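Local coordinates for protein beta-lactamase (Klebsiella pneumoniae, PDB 6KBY) that probably hydrolyses beta-lactam antibiotics to substituted beta-amino acids as a class C serine enzyme, and here holds adenosine monophosphate in its active site, at residues Lys16-Val19 against Asp20-Gln24; Arg239-Gln242 against Ala243-Gln247; Arg355-Val358 against Ala359-Leu363. All coordinates share one frame; numbering follows the deposited sequence.

Contact 1 (Lys16-Val19 against Asp20-Gln24); sequences KDTV and DDLIQ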
# COMPACT_ATOMS: atom_id res chain seq x y z
N LYS A 16 -13.30 -19.19 -8.53
CA LYS A 16 -14.41 -18.69 -7.73
C LYS A 16 -14.71 -19.60 -6.56
O LYS A 16 -14.96 -19.13 -5.44
CB LYS A 16 -15.66 -18.50 -8.60
CG LYS A 16 -16.84 -17.94 -7.83
CD LYS A 16 -18.02 -17.64 -8.75
CE LYS A 16 -19.12 -16.91 -8.01
NZ LYS A 16 -19.72 -17.74 -6.92
N ASP A 17 -14.68 -20.92 -6.78
CA ASP A 17 -14.92 -21.86 -5.69
C ASP A 17 -13.87 -21.70 -4.60
O ASP A 17 -14.18 -21.68 -3.40
CB ASP A 17 -14.91 -23.30 -6.21
CG ASP A 17 -16.11 -23.62 -7.08
OD1 ASP A 17 -17.11 -22.87 -7.06
OD2 ASP A 17 -16.05 -24.66 -7.78
N THR A 18 -12.60 -21.62 -5.00
CA THR A 18 -11.53 -21.45 -4.02
C THR A 18 -11.73 -20.18 -3.21
O THR A 18 -11.60 -20.18 -1.98
CB THR A 18 -10.18 -21.41 -4.72
OG1 THR A 18 -9.96 -22.66 -5.38
CG2 THR A 18 -9.05 -21.15 -3.73
N VAL A 19 -12.04 -19.08 -3.89
CA VAL A 19 -12.19 -17.79 -3.21
C VAL A 19 -13.43 -17.79 -2.31
O VAL A 19 -13.35 -17.45 -1.13
CB VAL A 19 -12.18 -16.63 -4.22
CG1 VAL A 19 -12.38 -15.30 -3.51
CG2 VAL A 19 -10.88 -16.62 -5.02
N ASP A 20 -14.58 -18.20 -2.87
CA ASP A 20 -15.81 -18.26 -2.08
C ASP A 20 -15.62 -19.08 -0.81
O ASP A 20 -16.07 -18.69 0.27
CB ASP A 20 -16.92 -18.93 -2.90
CG ASP A 20 -17.52 -18.05 -3.98
OD1 ASP A 20 -17.20 -16.85 -4.07
OD2 ASP A 20 -18.37 -18.59 -4.73
N ASP A 21 -14.97 -20.24 -0.94
CA ASP A 21 -14.83 -21.16 0.18
C ASP A 21 -13.97 -20.60 1.30
O ASP A 21 -14.10 -21.05 2.44
CB ASP A 21 -14.26 -22.50 -0.28
CG ASP A 21 -15.27 -23.33 -1.06
OD1 ASP A 21 -16.44 -22.91 -1.18
OD2 ASP A 21 -14.88 -24.41 -1.56
N LEU A 22 -13.07 -19.66 0.99
CA LEU A 22 -12.28 -18.99 2.02
C LEU A 22 -12.93 -17.71 2.52
O LEU A 22 -12.88 -17.41 3.71
CB LEU A 22 -10.88 -18.68 1.49
CG LEU A 22 -10.03 -19.93 1.23
CD1 LEU A 22 -8.84 -19.60 0.35
CD2 LEU A 22 -9.57 -20.54 2.54
N ILE A 23 -13.54 -16.93 1.62
CA ILE A 23 -14.05 -15.62 1.99
C ILE A 23 -15.34 -15.71 2.79
O ILE A 23 -15.54 -14.95 3.73
CB ILE A 23 -14.20 -14.73 0.74
CG1 ILE A 23 -12.82 -14.44 0.13
CG2 ILE A 23 -14.96 -13.44 1.06
CD1 ILE A 23 -11.90 -13.61 1.03
N GLN A 24 -16.24 -16.62 2.42
CA GLN A 24 -17.50 -16.69 3.17
C GLN A 24 -17.29 -17.03 4.64
O GLN A 24 -17.84 -16.31 5.50
CB GLN A 24 -18.52 -17.59 2.46
CG GLN A 24 -19.00 -17.00 1.16
CD GLN A 24 -20.06 -17.85 0.51
OE1 GLN A 24 -20.03 -19.08 0.62
NE2 GLN A 24 -21.01 -17.21 -0.17
O HOH W 1 -19.21 -15.41 -5.16
O HOH W 2 -18.50 -21.28 -5.38
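Lys16 and Asp20, one helical turn apart, form a salt bridge on the flank of helix 11-30 beside strand 44-50, with Lys16 NZ 2.7 Å from Asp20 OD2. The lysine chain starts out with CG anti to the backbone N (chi1 -179°), runs extended past the carboxylate and turns only at its last torsion (chi4 -64°), which brings the ammonium back onto the syn lone pair of OD2. CG of Lys16 also lies against OD2, so the oxygen is approached by both the root and the end of the same chain.

Both carboxylate oxygens of Asp20 have further partners. OD1 receives a hydrogen bond from a water 2.7 Å away; the same water accepts from Lys16 NZ, closing a small ring that includes the ion pair. The hydroxyl of Tyr50, on strand 44-50, is also hydrogen-bonded to OD1. A second water donates to Asp20 OD2 and to Asp17 OD1, which stand 5.0 Å apart, and so bridges the two acids, probably easing their mutual repulsion. Thr18 OG1 is satisfied within the helix by Lys14 O.

In the backbone, Asp20 N meets Lys16 O at 2.8 Å, Asp21 N is bonded to Asp17 O at 3.0 Å, and Ile23 N meets Val19 O at 2.8 Å, all i to i+4 bonds of good geometry. Leu22 N is held less firmly: its bonds to Thr18 O and Val19 O are both weak. On the buried side Val19 CG1 lies beside Ile23 CG1, 3.8 Å away, and the two side chains point together onto Val37 and Tyr50. The arrangement is that of an amphipathic alpha-helix with an i to i+4 salt bridge, laid by its apolar side on the antiparallel sheet of the beta-lactamase fold.

Contact 2 (Arg239-Gln242 against Ala243-Gln247); sequences RYVQ and ANMGQ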
# COMPACT_ATOMS: atom_id res chain seq x y z
N ARG A 239 -5.81 -3.32 -11.56
CA ARG A 239 -5.07 -2.66 -12.64
C ARG A 239 -3.69 -2.21 -12.15
O ARG A 239 -2.69 -2.38 -12.85
CB ARG A 239 -5.87 -1.48 -13.18
CG ARG A 239 -5.20 -0.80 -14.35
CD ARG A 239 -6.07 0.27 -15.01
NE ARG A 239 -5.27 0.99 -15.99
CZ ARG A 239 -5.11 0.61 -17.25
NH1 ARG A 239 -5.71 -0.48 -17.70
NH2 ARG A 239 -4.34 1.32 -18.07
N TYR A 240 -3.64 -1.65 -10.94
CA TYR A 240 -2.37 -1.24 -10.34
C TYR A 240 -1.43 -2.42 -10.19
O TYR A 240 -0.22 -2.31 -10.46
CB TYR A 240 -2.68 -0.64 -8.98
CG TYR A 240 -1.57 -0.02 -8.15
CD1 TYR A 240 -0.77 1.01 -8.65
CD2 TYR A 240 -1.41 -0.39 -6.83
CE1 TYR A 240 0.18 1.62 -7.85
CE2 TYR A 240 -0.47 0.20 -6.03
CZ TYR A 240 0.33 1.21 -6.54
OH TYR A 240 1.26 1.84 -5.74
N VAL A 241 -1.96 -3.57 -9.77
CA VAL A 241 -1.15 -4.77 -9.65
C VAL A 241 -0.63 -5.21 -11.02
O VAL A 241 0.55 -5.53 -11.18
CB VAL A 241 -1.95 -5.88 -8.94
CG1 VAL A 241 -1.26 -7.23 -9.07
CG2 VAL A 241 -2.16 -5.51 -7.47
N GLN A 242 -1.51 -5.23 -12.02
CA GLN A 242 -1.08 -5.60 -13.37
C GLN A 242 -0.02 -4.64 -13.89
O GLN A 242 0.94 -5.06 -14.55
CB GLN A 242 -2.27 -5.64 -14.32
CG GLN A 242 -3.22 -6.79 -14.07
CD GLN A 242 -3.94 -7.18 -15.34
OE1 GLN A 242 -4.88 -6.50 -15.76
NE2 GLN A 242 -3.49 -8.26 -15.97
N ALA A 243 -0.20 -3.34 -13.65
CA ALA A 243 0.80 -2.36 -14.08
C ALA A 243 2.14 -2.62 -13.41
O ALA A 243 3.21 -2.49 -14.03
CB ALA A 243 0.30 -0.95 -13.76
N ASN A 244 2.11 -2.98 -12.12
CA ASN A 244 3.31 -3.35 -11.39
C ASN A 244 3.95 -4.63 -11.92
O ASN A 244 5.13 -4.87 -11.62
CB ASN A 244 3.01 -3.47 -9.89
CG ASN A 244 3.17 -2.15 -9.17
OD1 ASN A 244 4.29 -1.73 -8.88
ND2 ASN A 244 2.05 -1.47 -8.88
N MET A 245 3.24 -5.42 -12.71
CA MET A 245 3.81 -6.59 -13.38
C MET A 245 4.03 -6.36 -14.87
O MET A 245 4.28 -7.32 -15.60
CB MET A 245 2.95 -7.83 -13.11
CG MET A 245 2.89 -8.18 -11.63
SD MET A 245 2.18 -9.79 -11.27
CE MET A 245 0.45 -9.52 -11.64
N GLY A 246 3.95 -5.12 -15.32
CA GLY A 246 4.25 -4.80 -16.70
C GLY A 246 3.28 -5.37 -17.71
O GLY A 246 3.63 -5.53 -18.88
N GLN A 247 2.05 -5.67 -17.29
CA GLN A 247 1.12 -6.37 -18.15
C GLN A 247 0.29 -5.45 -19.04
O GLN A 247 -0.39 -5.95 -19.95
CB GLN A 247 0.17 -7.23 -17.32
CG GLN A 247 0.84 -8.39 -16.62
CD GLN A 247 -0.17 -9.22 -15.85
OE1 GLN A 247 -0.66 -8.80 -14.80
NE2 GLN A 247 -0.52 -10.38 -16.38
O HOH W 3 3.76 0.55 -7.32
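Asn244 sets its side-chain amide over the ring of Tyr240, the residue one turn earlier on helix 234-244. ND2 stands 3.7 Å above the ring plane over its centre, and the amide is nearly perpendicular to the ring, 88° between planes.

Two hydrogen bonds from Asn244 meet at Tyr240 O: the backbone N and ND2, each at 2.9 Å, come from opposite faces of the carbonyl plane. Asn244 OD1 is bonded to His264 NE2 and to a water that makes a weak bond with Tyr240 OH, itself hydrogen-bonded to Thr75 OG1. Gln242 O is likewise shared, by Gln247 N at 3.0 Å in an almost straight bond (171° at the hydrogen) and by Met245 N from above the carbonyl plane. A weak bond from Gln242 NE2 to Gln247 OE1, 3.1 Å long, joins two amides lying about at right angles, while Gln242 OE1 accepts from Asn45 ND2.

The apolar pair between the two segments is Val241 and Met245: Met245, bent at its last torsion (chi3 -71°), puts CE 3.8 Å from Val241 CG1, and both residues pack on Phe334 of the sheet.

Gly246, with positive phi, is the C-prime residue. The bonds from Gln247 N to Gln242 O and from Gly246 N to Ala243 O end the helix in a Schellman motif.

Contact 3 (Arg355-Val358 against Ala359-Leu363); sequences RVTV and AYKIL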
# COMPACT_ATOMS: atom_id res chain seq x y z
N ARG A 355 -5.66 -12.10 6.60
CA ARG A 355 -5.54 -11.59 5.23
C ARG A 355 -4.45 -12.35 4.49
O ARG A 355 -4.65 -12.81 3.35
CB ARG A 355 -5.18 -10.10 5.24
CG ARG A 355 -6.09 -9.24 6.07
CD ARG A 355 -5.70 -7.78 6.02
NE ARG A 355 -6.23 -7.07 7.18
CZ ARG A 355 -5.97 -5.79 7.46
NH1 ARG A 355 -5.20 -5.07 6.65
NH2 ARG A 355 -6.48 -5.25 8.56
N VAL A 356 -3.28 -12.47 5.12
CA VAL A 356 -2.13 -13.08 4.48
C VAL A 356 -2.38 -14.56 4.23
O VAL A 356 -2.03 -15.09 3.16
CB VAL A 356 -0.91 -12.85 5.38
CG1 VAL A 356 0.25 -13.71 4.92
CG2 VAL A 356 -0.55 -11.37 5.43
N THR A 357 -2.97 -15.25 5.20
CA THR A 357 -3.22 -16.68 5.05
C THR A 357 -4.19 -16.96 3.91
O THR A 357 -3.97 -17.86 3.09
CB THR A 357 -3.73 -17.25 6.38
OG1 THR A 357 -2.73 -17.10 7.39
CG2 THR A 357 -4.08 -18.73 6.23
N VAL A 358 -5.28 -16.20 3.85
CA VAL A 358 -6.25 -16.38 2.77
C VAL A 358 -5.60 -16.11 1.41
O VAL A 358 -5.76 -16.89 0.46
CB VAL A 358 -7.49 -15.51 3.01
CG1 VAL A 358 -8.36 -15.45 1.77
CG2 VAL A 358 -8.29 -16.05 4.19
N ALA A 359 -4.83 -15.02 1.32
CA ALA A 359 -4.16 -14.71 0.06
C ALA A 359 -3.19 -15.81 -0.34
O ALA A 359 -3.10 -16.18 -1.52
CB ALA A 359 -3.43 -13.37 0.18
N TYR A 360 -2.43 -16.33 0.62
CA TYR A 360 -1.49 -17.40 0.34
C TYR A 360 -2.21 -18.64 -0.19
O TYR A 360 -1.78 -19.25 -1.18
CB TYR A 360 -0.70 -17.72 1.61
CG TYR A 360 0.25 -18.88 1.46
CD1 TYR A 360 1.52 -18.70 0.93
CD2 TYR A 360 -0.11 -20.15 1.86
CE1 TYR A 360 2.40 -19.78 0.79
CE2 TYR A 360 0.75 -21.22 1.73
CZ TYR A 360 2.00 -21.03 1.20
OH TYR A 360 2.85 -22.11 1.07
N LYS A 361 -3.33 -19.01 0.44
CA LYS A 361 -4.08 -20.16 -0.03
C LYS A 361 -4.62 -19.94 -1.43
O LYS A 361 -4.59 -20.85 -2.27
CB LYS A 361 -5.20 -20.48 0.95
CG LYS A 361 -4.72 -21.03 2.28
CD LYS A 361 -5.88 -21.15 3.24
CE LYS A 361 -5.48 -21.77 4.56
NZ LYS A 361 -6.61 -21.72 5.54
N ILE A 362 -5.13 -18.74 -1.71
CA ILE A 362 -5.68 -18.47 -3.03
C ILE A 362 -4.59 -18.53 -4.10
O ILE A 362 -4.72 -19.24 -5.10
CB ILE A 362 -6.45 -17.14 -3.05
CG1 ILE A 362 -7.70 -17.25 -2.19
CG2 ILE A 362 -6.82 -16.77 -4.49
CD1 ILE A 362 -8.39 -15.92 -1.94
N LEU A 363 -3.50 -17.79 -3.90
CA LEU A 363 -2.47 -17.79 -4.93
C LEU A 363 -1.85 -19.17 -5.10
O LEU A 363 -1.54 -19.59 -6.23
CB LEU A 363 -1.42 -16.72 -4.66
CG LEU A 363 -1.88 -15.25 -4.76
CD1 LEU A 363 -0.68 -14.31 -4.75
CD2 LEU A 363 -2.75 -14.99 -5.98
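Val358 and Ile362 pack side by side on the buried flank of the C-terminal alpha-helix 352-364, which lies against the antiparallel sheet of the beta-lactamase fold. CD1 of Ile362 is 3.7 Å from Val358 CG1. It gets there because Ile362 CG1 stands anti to the carbonyl carbon (chi1 -67°) and the chain then extends back along the helix, passing over Val358 O. Both residues are closed in by strand 340-346, through Met344 and Ile342, and by Leu22 of helix 11-30. Ala359, also buried, fits its methyl against the same strand and against Tyr331.

Regular i to i+4 bonds hold the backbone: Ala359 N to Arg355 O at 3.0 Å, Tyr360 N to Val356 O at 2.9 Å, and Ile362 N to Val358 O at 2.9 Å. The guanidinium of Arg355 reaches the active site, where NH2 is hydrogen-bonded to Tyr350 O and to OG of Ser324, a residue of the AMP pocket.

The outer side is more open to solvent. Lys361 is exposed, and its extended chain lies beside the partly exposed Thr357, pointing the same way, with hydrocarbon contact between the two side chains. Thr357 OG1 is hydrogen-bonded to Asp353 O, while its methyl carbon CG2 rests 3.7 Å from Lys361 CE.

All three contacts are short continuous stretches of helix, the second including the helix end, so none closes a long loop; they follow one another along the chain without nesting or crossing. Contact 1 comes first, on the N-terminal helix 11-30. Contact 2 follows at the C-terminal end of helix 234-244, its centre about 24 Å from that of contact 1. Contact 3 lies on the final helix, 352-364, and brings the chain back beside its beginning: Leu22 CD1 packs 3.6 Å from Ile362 CG1. The two terminal helices are thereby joined on the sheet. Contact 2 touches neither, its nearest atoms about 8 Å from contact 3, but its residues also pack on strands 34-41 and 328-335.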